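Local coordinates for protein probable starch synthase 4, chloroplastic/amyloplastic (Arabidopsis thaliana, PDB 6GNE) that is a probable starch synthase, a two-domain glycosyltransferase of the GT-B fold that binds ADP and glycan chains, at residues A[229-237]-A[417-425]; A[259-267]-A[481-490]. All coordinates share one frame; numbering follows the deposited sequence.

Contact 1 (A[229-237]-A[417-425]); sequences VSPTYAQEV and KTGGLNDSV. With AC1 (4,6-dideoxy-4-{[(1S,4R,5S,6S)-4,5,6-trihydroxy-3-(hydroxymethyl)cyclohex-2-en-1-yl]amino}-alpha-D-glucopyranose), chain C.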
ATOM      1  N   VAL A 229       0.078  -7.211   6.570  1.00 31.11           N
ATOM      2  CA  VAL A 229       0.770  -5.956   6.751  1.00 31.19           C
ATOM      3  C   VAL A 229       0.584  -5.268   8.138  1.00 31.53           C
ATOM      4  O   VAL A 229       1.083  -4.127   8.331  1.00 30.08           O
ATOM      5  CB  VAL A 229       0.459  -5.026   5.561  1.00 30.42           C
ATOM      6  CG1 VAL A 229       1.095  -5.626   4.303  1.00 30.98           C
ATOM      7  CG2 VAL A 229      -1.051  -4.843   5.369  1.00 29.52           C
ATOM      8  N   SER A 230      -0.058  -5.961   9.098  1.00 32.03           N
ATOM      9  CA  SER A 230       0.023  -5.540  10.512  1.00 33.13           C
ATOM     10  C   SER A 230      -0.373  -6.659  11.454  1.00 34.69           C
ATOM     11  O   SER A 230      -1.207  -7.465  11.106  1.00 36.43           O
ATOM     12  CB  SER A 230      -0.868  -4.313  10.784  1.00 32.01           C
ATOM     13  OG  SER A 230      -2.245  -4.655  10.715  1.00 32.49           O
ATOM     14  N   PRO A 231       0.213  -6.707  12.654  1.00 36.70           N
ATOM     15  CA  PRO A 231      -0.212  -7.748  13.632  1.00 39.07           C
ATOM     16  C   PRO A 231      -1.743  -7.768  13.931  1.00 39.35           C
ATOM     17  O   PRO A 231      -2.357  -8.847  13.963  1.00 40.84           O
ATOM     18  CB  PRO A 231       0.569  -7.384  14.911  1.00 38.92           C
ATOM     19  CG  PRO A 231       1.723  -6.547  14.465  1.00 37.96           C
ATOM     20  CD  PRO A 231       1.352  -5.904  13.154  1.00 36.67           C
ATOM     21  N   THR A 232      -2.349  -6.598  14.123  1.00 38.04           N
ATOM     22  CA  THR A 232      -3.788  -6.523  14.423  1.00 37.88           C
ATOM     23  C   THR A 232      -4.649  -7.015  13.248  1.00 36.86           C
ATOM     24  O   THR A 232      -5.577  -7.810  13.445  1.00 35.76           O
ATOM     25  CB  THR A 232      -4.213  -5.100  14.862  1.00 37.38           C
ATOM     26  OG1 THR A 232      -3.548  -4.753  16.087  1.00 37.44           O
ATOM     27  CG2 THR A 232      -5.734  -4.998  15.064  1.00 37.28           C
ATOM     28  N   TYR A 233      -4.326  -6.575  12.034  1.00 35.09           N
ATOM     29  CA  TYR A 233      -5.036  -7.093  10.858  1.00 34.95           C
ATOM     30  C   TYR A 233      -4.921  -8.628  10.736  1.00 36.03           C
ATOM     31  O   TYR A 233      -5.901  -9.285  10.440  1.00 34.90           O
ATOM     32  CB  TYR A 233      -4.535  -6.440   9.586  1.00 33.62           C
ATOM     33  CG  TYR A 233      -5.330  -6.785   8.360  1.00 33.98           C
ATOM     34  CD1 TYR A 233      -6.696  -6.520   8.287  1.00 34.93           C
ATOM     35  CD2 TYR A 233      -4.716  -7.342   7.250  1.00 34.83           C
ATOM     36  CE1 TYR A 233      -7.424  -6.800   7.137  1.00 35.45           C
ATOM     37  CE2 TYR A 233      -5.424  -7.612   6.084  1.00 35.43           C
ATOM     38  CZ  TYR A 233      -6.775  -7.350   6.034  1.00 36.24           C
ATOM     39  OH  TYR A 233      -7.467  -7.645   4.888  1.00 37.59           O
ATOM     40  N   ALA A 234      -3.736  -9.175  11.006  1.00 36.65           N
ATOM     41  CA  ALA A 234      -3.543 -10.636  11.026  1.00 38.70           C
ATOM     42  C   ALA A 234      -4.491 -11.318  11.990  1.00 40.93           C
ATOM     43  O   ALA A 234      -5.029 -12.405  11.668  1.00 41.71           O
ATOM     44  CB  ALA A 234      -2.105 -11.014  11.342  1.00 38.15           C
ATOM     45  N   GLN A 235      -4.734 -10.700  13.147  1.00 42.09           N
ATOM     46  CA  GLN A 235      -5.709 -11.266  14.089  1.00 45.00           C
ATOM     47  C   GLN A 235      -7.137 -11.156  13.549  1.00 43.40           C
ATOM     48  O   GLN A 235      -7.906 -12.091  13.652  1.00 42.87           O
ATOM     49  CB  GLN A 235      -5.592 -10.630  15.471  1.00 48.01           C
ATOM     50  CG  GLN A 235      -4.267 -10.960  16.167  1.00 51.29           C
ATOM     51  CD  GLN A 235      -4.135 -12.452  16.560  1.00 57.83           C
ATOM     52  OE1 GLN A 235      -3.251 -13.181  16.063  1.00 62.23           O
ATOM     53  NE2 GLN A 235      -5.029 -12.917  17.427  1.00 60.53           N
ATOM     54  N   GLU A 236      -7.470 -10.010  12.960  1.00 41.71           N
ATOM     55  CA  GLU A 236      -8.822  -9.768  12.418  1.00 41.67           C
ATOM     56  C   GLU A 236      -9.206 -10.770  11.342  1.00 42.75           C
ATOM     57  O   GLU A 236     -10.318 -11.271  11.358  1.00 42.72           O
ATOM     58  CB  GLU A 236      -8.948  -8.352  11.863  1.00 39.52           C
ATOM     59  CG  GLU A 236      -8.962  -7.262  12.934  1.00 38.00           C
ATOM     60  CD  GLU A 236      -8.770  -5.861  12.377  1.00 36.05           C
ATOM     61  OE1 GLU A 236      -8.395  -5.668  11.188  1.00 34.90           O
ATOM     62  OE2 GLU A 236      -8.986  -4.920  13.166  1.00 35.88           O
ATOM     63  N   VAL A 237      -8.271 -11.086  10.448  1.00 42.74           N
ATOM     64  CA  VAL A 237      -8.534 -12.022   9.370  1.00 44.71           C
ATOM     65  C   VAL A 237      -8.533 -13.490   9.794  1.00 48.96           C
ATOM     66  O   VAL A 237      -8.955 -14.338   9.018  1.00 49.65           O
ATOM     67  CB  VAL A 237      -7.616 -11.814   8.144  1.00 43.94           C
ATOM     68  CG1 VAL A 237      -7.907 -10.470   7.504  1.00 41.72           C
ATOM     69  CG2 VAL A 237      -6.140 -11.964   8.492  1.00 43.58           C
ATOM     70  N   LYS A 417      -9.658   2.934  15.562  1.00 33.16           N
ATOM     71  CA  LYS A 417      -8.895   1.811  16.108  1.00 35.46           C
ATOM     72  C   LYS A 417      -9.242   0.524  15.380  1.00 34.88           C
ATOM     73  O   LYS A 417     -10.169  -0.194  15.758  1.00 35.02           O
ATOM     74  CB  LYS A 417      -9.161   1.613  17.593  1.00 38.54           C
ATOM     75  CG  LYS A 417      -8.340   2.515  18.458  1.00 41.29           C
ATOM     76  CD  LYS A 417      -8.938   2.663  19.858  1.00 45.77           C
ATOM     77  CE  LYS A 417      -8.326   1.717  20.880  1.00 47.63           C
ATOM     78  NZ  LYS A 417      -8.867   2.091  22.231  1.00 49.18           N
ATOM     79  N   THR A 418      -8.519   0.266  14.306  1.00 33.04           N
ATOM     80  CA  THR A 418      -8.810  -0.869  13.496  1.00 33.57           C
ATOM     81  C   THR A 418      -7.576  -1.215  12.694  1.00 34.03           C
ATOM     82  O   THR A 418      -6.849  -0.336  12.246  1.00 33.10           O
ATOM     83  CB  THR A 418     -10.038  -0.628  12.595  1.00 32.60           C
ATOM     84  OG1 THR A 418     -10.402  -1.858  11.980  1.00 32.83           O
ATOM     85  CG2 THR A 418      -9.745   0.394  11.510  1.00 32.04           C
ATOM     86  N   GLY A 419      -7.330  -2.513  12.562  1.00 35.81           N
ATOM     87  CA  GLY A 419      -6.179  -3.023  11.783  1.00 34.87           C
ATOM     88  C   GLY A 419      -4.872  -2.342  12.110  1.00 33.19           C
ATOM     89  O   GLY A 419      -4.540  -2.166  13.253  1.00 34.32           O
ATOM     90  N   GLY A 420      -4.149  -1.911  11.103  1.00 32.30           N
ATOM     91  CA  GLY A 420      -2.849  -1.304  11.312  1.00 32.43           C
ATOM     92  C   GLY A 420      -2.846  -0.020  12.093  1.00 32.31           C
ATOM     93  O   GLY A 420      -1.826   0.330  12.712  1.00 31.99           O
ATOM     94  N   LEU A 421      -3.973   0.687  12.074  1.00 32.14           N
ATOM     95  CA  LEU A 421      -4.087   1.968  12.757  1.00 31.96           C
ATOM     96  C   LEU A 421      -4.005   1.714  14.245  1.00 32.77           C
ATOM     97  O   LEU A 421      -3.423   2.484  14.986  1.00 33.09           O
ATOM     98  CB  LEU A 421      -5.406   2.682  12.369  1.00 31.56           C
ATOM     99  CG  LEU A 421      -5.563   2.973  10.876  1.00 30.99           C
ATOM    100  CD1 LEU A 421      -6.925   3.528  10.549  1.00 32.39           C
ATOM    101  CD2 LEU A 421      -4.489   3.942  10.390  1.00 30.55           C
ATOM    102  N   ASN A 422      -4.542   0.591  14.664  1.00 34.44           N
ATOM    103  CA  ASN A 422      -4.458   0.157  16.054  1.00 37.68           C
ATOM    104  C   ASN A 422      -3.029  -0.162  16.541  1.00 37.13           C
ATOM    105  O   ASN A 422      -2.758  -0.140  17.721  1.00 39.13           O
ATOM    106  CB  ASN A 422      -5.350  -1.076  16.179  1.00 41.32           C
ATOM    107  CG  ASN A 422      -5.689  -1.397  17.580  1.00 44.45           C
ATOM    108  OD1 ASN A 422      -6.254  -0.573  18.311  1.00 47.06           O
ATOM    109  ND2 ASN A 422      -5.351  -2.622  17.972  1.00 47.89           N
ATOM    110  N   ASP A 423      -2.144  -0.474  15.614  1.00 36.80           N
ATOM    111  CA  ASP A 423      -0.731  -0.758  15.851  1.00 37.65           C
ATOM    112  C   ASP A 423       0.195   0.428  15.655  1.00 38.23           C
ATOM    113  O   ASP A 423       1.366   0.311  16.028  1.00 41.12           O
ATOM    114  CB  ASP A 423      -0.248  -1.866  14.894  1.00 37.57           C
ATOM    115  CG  ASP A 423      -0.948  -3.199  15.124  1.00 37.84           C
ATOM    116  OD1 ASP A 423      -1.191  -3.552  16.267  1.00 39.51           O
ATOM    117  OD2 ASP A 423      -1.240  -3.915  14.171  1.00 37.93           O
ATOM    118  N   SER A 424      -0.289   1.544  15.095  1.00 34.90           N
ATOM    119  CA  SER A 424       0.547   2.734  14.881  1.00 34.00           C
ATOM    120  C   SER A 424       0.036   4.077  15.474  1.00 33.56           C
ATOM    121  O   SER A 424       0.794   5.048  15.542  1.00 31.15           O
ATOM    122  CB  SER A 424       0.719   2.904  13.378  1.00 34.06           C
ATOM    123  OG  SER A 424      -0.546   2.920  12.739  1.00 33.90           O
ATOM    124  N   VAL A 425      -1.245   4.147  15.878  1.00 33.15           N
ATOM    125  CA  VAL A 425      -1.834   5.371  16.409  1.00 32.11           C
ATOM    126  C   VAL A 425      -2.392   5.133  17.806  1.00 32.41           C
ATOM    127  O   VAL A 425      -3.222   4.274  18.022  1.00 33.81           O
ATOM    128  CB  VAL A 425      -2.913   5.958  15.484  1.00 31.73           C
ATOM    129  CG1 VAL A 425      -3.325   7.349  15.947  1.00 32.60           C
ATOM    130  CG2 VAL A 425      -2.382   6.087  14.075  1.00 30.85           C
TER
HETATM  131  C1  AC1 C   3      -4.673  -2.839  -4.548  1.00 35.38           C
HETATM  132  O2  AC1 C   3      -4.436  -5.138  -3.813  1.00 35.07           O
HETATM  133  C2  AC1 C   3      -4.072  -3.783  -3.502  1.00 36.38           C
HETATM  134  C4A AC1 C   3      -2.122  -1.280   3.146  1.00 31.44           C
HETATM  135  C3  AC1 C   3      -4.476  -3.375  -2.076  1.00 35.52           C
HETATM  136  O3  AC1 C   3      -3.818  -4.273  -1.178  1.00 35.84           O
HETATM  137  C4  AC1 C   3      -4.092  -1.913  -1.823  1.00 34.55           C
HETATM  138  N4A AC1 C   3      -4.362  -1.431  -0.457  1.00 35.55           N
HETATM  139  C5  AC1 C   3      -4.831  -1.095  -2.886  1.00 34.19           C
HETATM  140  O5  AC1 C   3      -4.385  -1.487  -4.186  1.00 35.06           O
HETATM  141  C6  AC1 C   3      -4.563   0.397  -2.797  1.00 34.74           C
HETATM  142  C1B AC1 C   3      -3.739  -1.980   0.756  1.00 33.90           C
HETATM  143  C2B AC1 C   3      -4.406  -1.518   2.077  1.00 33.60           C
HETATM  144  O2B AC1 C   3      -5.657  -0.832   1.878  1.00 33.02           O
HETATM  145  C3B AC1 C   3      -3.509  -0.679   2.980  1.00 32.53           C
HETATM  146  O3B AC1 C   3      -4.097  -0.709   4.278  1.00 33.96           O
HETATM  147  O4  AC1 C   3      -1.319  -0.389   3.923  1.00 29.01           O
HETATM  148  C5B AC1 C   3      -1.489  -1.584   1.821  1.00 30.56           C
HETATM  149  C7B AC1 C   3      -2.229  -1.838   0.736  1.00 31.82           C
HETATM  150  C6B AC1 C   3       0.015  -1.669   1.714  1.00 30.70           C
HETATM  151  O6B AC1 C   3       0.521  -2.738   2.523  1.00 29.58           O
HETATM  152  O   HOH W   1      -9.061  -3.489  10.087  1.00 29.82           O
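The C-terminal KTGGL, residues 417-421, is a look-alike of the N-terminal K-X-G-G-L signature of starch and glycogen synthases; it and the short helix behind it meet the start of helix 231-237 between the two Rossmann-like domains of the GT-B fold. T232 and D423 carry the join. T232 is near the helix start, where no preceding turn supplies a carbonyl for its backbone N; D423 OD2 takes that N-H at 2.9 Å, using its syn lone pair. The other carboxylate oxygen, D423 OD1, receives T232 OG1 at 2.7 Å from above the carboxylate plane. T232 OG1 stands anti to its own carbonyl carbon (chi1 -63°), beside the backbone N, so hydroxyl and amide present themselves together to one aspartate. N422 ND2 adds a weak bond to the same hydroxyl, 3.4 Å from T232 OG1. One turn on, the extended chain of E236 reaches G419, and its OE2 accepts G419 N at 3.0 Å on the syn side, 27° out of the carboxylate plane. Water 1 links the other oxygen, E236 OE1, to T418 OG1. Glycine suits position 419 by its positive phi of 48°, and its CA lies 4.0 Å from Y233 N. G420, in ordinary helical geometry, packs its CA against S230 CB, while S230 OG caps the helix by accepting Y233 N at 3.1 Å and also bonds P398 O. Two acidic side chains thus bind backbone amides across the domain boundary, and D423's charge at the helix N-terminus probably interacts favourably with the helix dipole.

Contact 2 (A[259-267]-A[481-490]); sequences GILNGIDTD and FSWGSSATQY. With AC1 (4,6-dideoxy-4-{[(1S,4R,5S,6S)-4,5,6-trihydroxy-3-(hydroxymethyl)cyclohex-2-en-1-yl]amino}-alpha-D-glucopyranose), chain C.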
ATOM      1  N   GLY A 259       1.706 -11.404  10.774  1.00 40.70           N
ATOM      2  CA  GLY A 259       1.434 -10.023  10.438  1.00 39.96           C
ATOM      3  C   GLY A 259       2.600  -9.148  10.837  1.00 39.72           C
ATOM      4  O   GLY A 259       3.037  -9.201  11.972  1.00 40.49           O
ATOM      5  N   ILE A 260       3.093  -8.340   9.897  1.00 38.80           N
ATOM      6  CA  ILE A 260       4.256  -7.483  10.120  1.00 38.78           C
ATOM      7  C   ILE A 260       3.893  -6.076   9.657  1.00 36.73           C
ATOM      8  O   ILE A 260       3.583  -5.864   8.468  1.00 34.10           O
ATOM      9  CB  ILE A 260       5.480  -7.948   9.303  1.00 40.33           C
ATOM     10  CG1 ILE A 260       5.972  -9.318   9.767  1.00 42.91           C
ATOM     11  CG2 ILE A 260       6.622  -6.938   9.411  1.00 40.55           C
ATOM     12  CD1 ILE A 260       6.965  -9.960   8.792  1.00 44.05           C
ATOM     13  N   LEU A 261       3.982  -5.131  10.590  1.00 36.50           N
ATOM     14  CA  LEU A 261       3.629  -3.733  10.331  1.00 35.55           C
ATOM     15  C   LEU A 261       4.541  -3.150   9.271  1.00 34.86           C
ATOM     16  O   LEU A 261       5.761  -3.179   9.431  1.00 34.75           O
ATOM     17  CB  LEU A 261       3.725  -2.893  11.613  1.00 35.51           C
ATOM     18  CG  LEU A 261       3.097  -1.494  11.577  1.00 34.81           C
ATOM     19  CD1 LEU A 261       1.579  -1.503  11.316  1.00 33.58           C
ATOM     20  CD2 LEU A 261       3.436  -0.787  12.885  1.00 35.10           C
ATOM     21  N   ASN A 262       3.949  -2.648   8.185  1.00 34.26           N
ATOM     22  CA  ASN A 262       4.726  -1.943   7.157  1.00 34.74           C
ATOM     23  C   ASN A 262       5.531  -0.779   7.803  1.00 35.82           C
ATOM     24  O   ASN A 262       5.066  -0.135   8.761  1.00 35.10           O
ATOM     25  CB  ASN A 262       3.823  -1.329   6.087  1.00 33.87           C
ATOM     26  CG  ASN A 262       3.112  -2.342   5.222  1.00 34.05           C
ATOM     27  OD1 ASN A 262       2.056  -2.023   4.660  1.00 34.19           O
ATOM     28  ND2 ASN A 262       3.702  -3.522   5.033  1.00 33.51           N
ATOM     29  N   GLY A 263       6.743  -0.553   7.314  1.00 35.89           N
ATOM     30  CA  GLY A 263       7.368   0.755   7.424  1.00 36.55           C
ATOM     31  C   GLY A 263       7.019   1.647   6.236  1.00 35.87           C
ATOM     32  O   GLY A 263       6.199   1.300   5.384  1.00 35.07           O
ATOM     33  N   ILE A 264       7.635   2.825   6.219  1.00 37.14           N
ATOM     34  CA  ILE A 264       7.645   3.727   5.061  1.00 36.32           C
ATOM     35  C   ILE A 264       9.094   4.052   4.733  1.00 37.00           C
ATOM     36  O   ILE A 264       9.998   3.976   5.600  1.00 34.68           O
ATOM     37  CB  ILE A 264       6.851   5.043   5.296  1.00 35.92           C
ATOM     38  CG1 ILE A 264       7.429   5.869   6.445  1.00 36.63           C
ATOM     39  CG2 ILE A 264       5.386   4.743   5.591  1.00 35.63           C
ATOM     40  CD1 ILE A 264       6.813   7.243   6.566  1.00 36.44           C
ATOM     41  N   ASP A 265       9.297   4.430   3.479  1.00 38.28           N
ATOM     42  CA  ASP A 265      10.601   4.817   2.997  1.00 40.27           C
ATOM     43  C   ASP A 265      10.933   6.188   3.561  1.00 39.11           C
ATOM     44  O   ASP A 265      10.565   7.187   2.987  1.00 37.93           O
ATOM     45  CB  ASP A 265      10.607   4.824   1.473  1.00 41.74           C
ATOM     46  CG  ASP A 265      11.979   5.062   0.904  1.00 45.84           C
ATOM     47  OD1 ASP A 265      12.812   5.730   1.547  1.00 48.01           O
ATOM     48  OD2 ASP A 265      12.225   4.598  -0.229  1.00 49.88           O
ATOM     49  N   THR A 266      11.639   6.221   4.684  1.00 38.43           N
ATOM     50  CA  THR A 266      11.984   7.479   5.325  1.00 39.61           C
ATOM     51  C   THR A 266      13.105   8.306   4.636  1.00 41.80           C
ATOM     52  O   THR A 266      13.463   9.357   5.140  1.00 40.69           O
ATOM     53  CB  THR A 266      12.319   7.298   6.815  1.00 39.47           C
ATOM     54  OG1 THR A 266      13.313   6.293   6.955  1.00 40.51           O
ATOM     55  CG2 THR A 266      11.098   6.898   7.585  1.00 38.63           C
ATOM     56  N   ASP A 267      13.639   7.843   3.505  1.00 43.73           N
ATOM     57  CA  ASP A 267      14.502   8.666   2.643  1.00 45.31           C
ATOM     58  C   ASP A 267      13.667   9.468   1.648  1.00 44.18           C
ATOM     59  O   ASP A 267      13.863  10.664   1.529  1.00 43.70           O
ATOM     60  CB  ASP A 267      15.558   7.814   1.926  1.00 46.69           C
ATOM     61  CG  ASP A 267      16.591   7.243   2.879  1.00 48.89           C
ATOM     62  OD1 ASP A 267      16.965   7.932   3.844  1.00 49.95           O
ATOM     63  OD2 ASP A 267      17.048   6.094   2.672  1.00 52.05           O
ATOM     64  N   PHE A 481       9.793   5.410  11.730  1.00 38.97           N
ATOM     65  CA  PHE A 481       8.856   4.770  10.788  1.00 37.19           C
ATOM     66  C   PHE A 481       9.559   4.026   9.668  1.00 36.36           C
ATOM     67  O   PHE A 481       8.912   3.503   8.774  1.00 33.76           O
ATOM     68  CB  PHE A 481       7.894   5.800  10.186  1.00 36.04           C
ATOM     69  CG  PHE A 481       7.049   6.488  11.199  1.00 35.42           C
ATOM     70  CD1 PHE A 481       6.069   5.781  11.883  1.00 34.39           C
ATOM     71  CD2 PHE A 481       7.264   7.827  11.515  1.00 35.92           C
ATOM     72  CE1 PHE A 481       5.279   6.404  12.840  1.00 34.71           C
ATOM     73  CE2 PHE A 481       6.482   8.449  12.494  1.00 36.63           C
ATOM     74  CZ  PHE A 481       5.485   7.736  13.154  1.00 35.31           C
ATOM     75  N   SER A 482      10.882   3.948   9.722  1.00 38.29           N
ATOM     76  CA  SER A 482      11.638   3.277   8.657  1.00 39.07           C
ATOM     77  C   SER A 482      11.312   1.765   8.571  1.00 39.97           C
ATOM     78  O   SER A 482      10.617   1.230   9.428  1.00 42.00           O
ATOM     79  CB  SER A 482      13.125   3.465   8.891  1.00 38.92           C
ATOM     80  OG  SER A 482      13.524   2.669   9.967  1.00 37.57           O
ATOM     81  N   TRP A 483      11.814   1.084   7.547  1.00 40.05           N
ATOM     82  CA  TRP A 483      11.687  -0.384   7.466  1.00 40.29           C
ATOM     83  C   TRP A 483      12.667  -1.134   8.362  1.00 43.26           C
ATOM     84  O   TRP A 483      12.488  -2.325   8.545  1.00 44.80           O
ATOM     85  CB  TRP A 483      11.845  -0.871   6.027  1.00 39.35           C
ATOM     86  CG  TRP A 483      10.622  -0.695   5.256  1.00 37.02           C
ATOM     87  CD1 TRP A 483      10.283   0.378   4.488  1.00 35.75           C
ATOM     88  CD2 TRP A 483       9.544  -1.609   5.177  1.00 35.72           C
ATOM     89  NE1 TRP A 483       9.049   0.179   3.920  1.00 34.57           N
ATOM     90  CE2 TRP A 483       8.571  -1.033   4.328  1.00 34.98           C
ATOM     91  CE3 TRP A 483       9.310  -2.869   5.714  1.00 36.56           C
ATOM     92  CZ2 TRP A 483       7.369  -1.658   4.036  1.00 34.52           C
ATOM     93  CZ3 TRP A 483       8.100  -3.510   5.413  1.00 36.18           C
ATOM     94  CH2 TRP A 483       7.144  -2.885   4.582  1.00 35.08           C
ATOM     95  N   GLY A 484      13.669  -0.464   8.941  1.00 45.24           N
ATOM     96  CA  GLY A 484      14.649  -1.112   9.824  1.00 47.41           C
ATOM     97  C   GLY A 484      14.146  -2.345  10.586  1.00 48.18           C
ATOM     98  O   GLY A 484      14.602  -3.490  10.386  1.00 50.25           O
ATOM     99  N   SER A 485      13.157  -2.105  11.421  1.00 46.38           N
ATOM    100  CA  SER A 485      12.620  -3.138  12.284  1.00 46.17           C
ATOM    101  C   SER A 485      11.892  -4.278  11.520  1.00 45.73           C
ATOM    102  O   SER A 485      12.177  -5.470  11.730  1.00 47.14           O
ATOM    103  CB  SER A 485      11.660  -2.477  13.245  1.00 44.81           C
ATOM    104  OG  SER A 485      11.564  -3.257  14.370  1.00 45.57           O
ATOM    105  N   SER A 486      10.960  -3.902  10.647  1.00 42.36           N
ATOM    106  CA  SER A 486      10.152  -4.874   9.904  1.00 41.66           C
ATOM    107  C   SER A 486      10.886  -5.574   8.763  1.00 42.70           C
ATOM    108  O   SER A 486      10.549  -6.714   8.444  1.00 45.85           O
ATOM    109  CB  SER A 486       8.871  -4.244   9.361  1.00 38.39           C
ATOM    110  OG  SER A 486       8.029  -3.974  10.429  1.00 37.75           O
ATOM    111  N   ALA A 487      11.842  -4.904   8.122  1.00 41.53           N
ATOM    112  CA  ALA A 487      12.709  -5.567   7.151  1.00 41.57           C
ATOM    113  C   ALA A 487      13.558  -6.683   7.781  1.00 43.74           C
ATOM    114  O   ALA A 487      13.758  -7.738   7.177  1.00 43.60           O
ATOM    115  CB  ALA A 487      13.587  -4.556   6.453  1.00 41.66           C
ATOM    116  N   THR A 488      14.050  -6.443   8.993  1.00 45.97           N
ATOM    117  CA  THR A 488      14.711  -7.483   9.807  1.00 47.90           C
ATOM    118  C   THR A 488      13.794  -8.689  10.092  1.00 47.55           C
ATOM    119  O   THR A 488      14.260  -9.808  10.079  1.00 48.97           O
ATOM    120  CB  THR A 488      15.263  -6.903  11.151  1.00 48.77           C
ATOM    121  OG1 THR A 488      16.085  -5.764  10.899  1.00 50.05           O
ATOM    122  CG2 THR A 488      16.116  -7.884  11.843  1.00 50.43           C
ATOM    123  N   GLN A 489      12.507  -8.471  10.357  1.00 47.20           N
ATOM    124  CA  GLN A 489      11.577  -9.609  10.565  1.00 47.55           C
ATOM    125  C   GLN A 489      11.338 -10.424   9.281  1.00 46.65           C
ATOM    126  O   GLN A 489      11.280 -11.665   9.349  1.00 46.81           O
ATOM    127  CB  GLN A 489      10.222  -9.210  11.095  1.00 47.10           C
ATOM    128  CG  GLN A 489      10.166  -8.483  12.413  1.00 50.09           C
ATOM    129  CD  GLN A 489       8.717  -8.319  12.874  1.00 49.65           C
ATOM    130  OE1 GLN A 489       8.216  -7.194  13.094  1.00 49.22           O
ATOM    131  NE2 GLN A 489       8.020  -9.454  12.973  1.00 50.13           N
ATOM    132  N   TYR A 490      11.199  -9.750   8.135  1.00 44.51           N
ATOM    133  CA  TYR A 490      11.104 -10.449   6.848  1.00 45.65           C
ATOM    134  C   TYR A 490      12.397 -11.252   6.542  1.00 48.68           C
ATOM    135  O   TYR A 490      12.340 -12.402   6.102  1.00 47.19           O
ATOM    136  CB  TYR A 490      10.790  -9.484   5.687  1.00 42.98           C
ATOM    137  CG  TYR A 490       9.326  -9.112   5.507  1.00 41.29           C
ATOM    138  CD1 TYR A 490       8.473  -9.903   4.756  1.00 41.46           C
ATOM    139  CD2 TYR A 490       8.804  -7.960   6.059  1.00 39.31           C
ATOM    140  CE1 TYR A 490       7.145  -9.565   4.579  1.00 39.58           C
ATOM    141  CE2 TYR A 490       7.485  -7.615   5.877  1.00 38.05           C
ATOM    142  CZ  TYR A 490       6.654  -8.416   5.139  1.00 38.13           C
ATOM    143  OH  TYR A 490       5.329  -8.073   4.973  1.00 35.55           O
TER
HETATM  144  C1  AC1 C   3      -4.673  -2.839  -4.548  1.00 35.38           C
HETATM  145  O2  AC1 C   3      -4.436  -5.138  -3.813  1.00 35.07           O
HETATM  146  C2  AC1 C   3      -4.072  -3.783  -3.502  1.00 36.38           C
HETATM  147  C4A AC1 C   3      -2.122  -1.280   3.146  1.00 31.44           C
HETATM  148  C3  AC1 C   3      -4.476  -3.375  -2.076  1.00 35.52           C
HETATM  149  O3  AC1 C   3      -3.818  -4.273  -1.178  1.00 35.84           O
HETATM  150  C4  AC1 C   3      -4.092  -1.913  -1.823  1.00 34.55           C
HETATM  151  N4A AC1 C   3      -4.362  -1.431  -0.457  1.00 35.55           N
HETATM  152  C5  AC1 C   3      -4.831  -1.095  -2.886  1.00 34.19           C
HETATM  153  O5  AC1 C   3      -4.385  -1.487  -4.186  1.00 35.06           O
HETATM  154  C6  AC1 C   3      -4.563   0.397  -2.797  1.00 34.74           C
HETATM  155  C1B AC1 C   3      -3.739  -1.980   0.756  1.00 33.90           C
HETATM  156  C2B AC1 C   3      -4.406  -1.518   2.077  1.00 33.60           C
HETATM  157  O2B AC1 C   3      -5.657  -0.832   1.878  1.00 33.02           O
HETATM  158  C3B AC1 C   3      -3.509  -0.679   2.980  1.00 32.53           C
HETATM  159  O3B AC1 C   3      -4.097  -0.709   4.278  1.00 33.96           O
HETATM  160  O4  AC1 C   3      -1.319  -0.389   3.923  1.00 29.01           O
HETATM  161  C5B AC1 C   3      -1.489  -1.584   1.821  1.00 30.56           C
HETATM  162  C7B AC1 C   3      -2.229  -1.838   0.736  1.00 31.82           C
HETATM  163  C6B AC1 C   3       0.015  -1.669   1.714  1.00 30.70           C
HETATM  164  O6B AC1 C   3       0.521  -2.738   2.523  1.00 29.58           O
HETATM  165  O   HOH W   2       4.557  -5.789   6.096  1.00 32.66           O
HETATM  166  O   HOH W   3       6.652   1.427   2.685  1.00 25.93           O
HETATM  167  O   HOH W   4      12.937   2.667   5.378  1.00 32.83           O
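S486 holds OG anti to its carbonyl carbon (chi1 -70°), which sends the hydroxyl from the helix to L261 O, donating at 2.6 Å in the carbonyl plane. With chi1 -80° and chi2 92°, the indole of W483 turns over G263: the glycine CA lies 3.8 Å from the centroid of the W483 five-membered ring, a CH-pi contact. Having no side chain, G263 lays its backbone against the indole face, with G263 N over the ring centre. Next along, I264 N donates to F481 O at 2.9 Å, nearly straight, while I264 CG1 packs beside F481 CB. At the other end, I260 CD1 sits over the centre of the Y490 ring face, 3.8 Å from its centroid. Water 2 joins Y490 OH to I260 O, and T227 is a second partner of that hydroxyl. N262 lies alongside W483, its ND2 3.5 Å from W483 CH2, and offers OD1 to O6B of AC1 at 2.7 Å. W483 also touches V31 and A38 of helix 27-41. The indole thus packs beside a glycan-pocket asparagine and probably helps to position it, in a setting characteristic of the GT-B fold, whose C-terminal helix crosses back to pack on the N-terminal domain.

Contacts 1 and 2 lie with their centres 15 Å apart, and their segments alternate along the chain: 229-237, 259-267, 417-425, 481-490. The first two leave the ends of the neighbouring parallel strands 225-228 and 257-259 of the N-terminal domain sheet. They meet directly, by a probable hydrogen bond between V229 O and N262 N at 3.2 Å and by packing of P231 and S230 on L261. Contact 1 joins this edge to the C-terminal domain through helix 419-424; contact 2 joins it to the closing helix 484-499. Both touch AC1 through their N-terminal-domain segments, by V229 and N262; the helix 484-499 lies one layer behind N262.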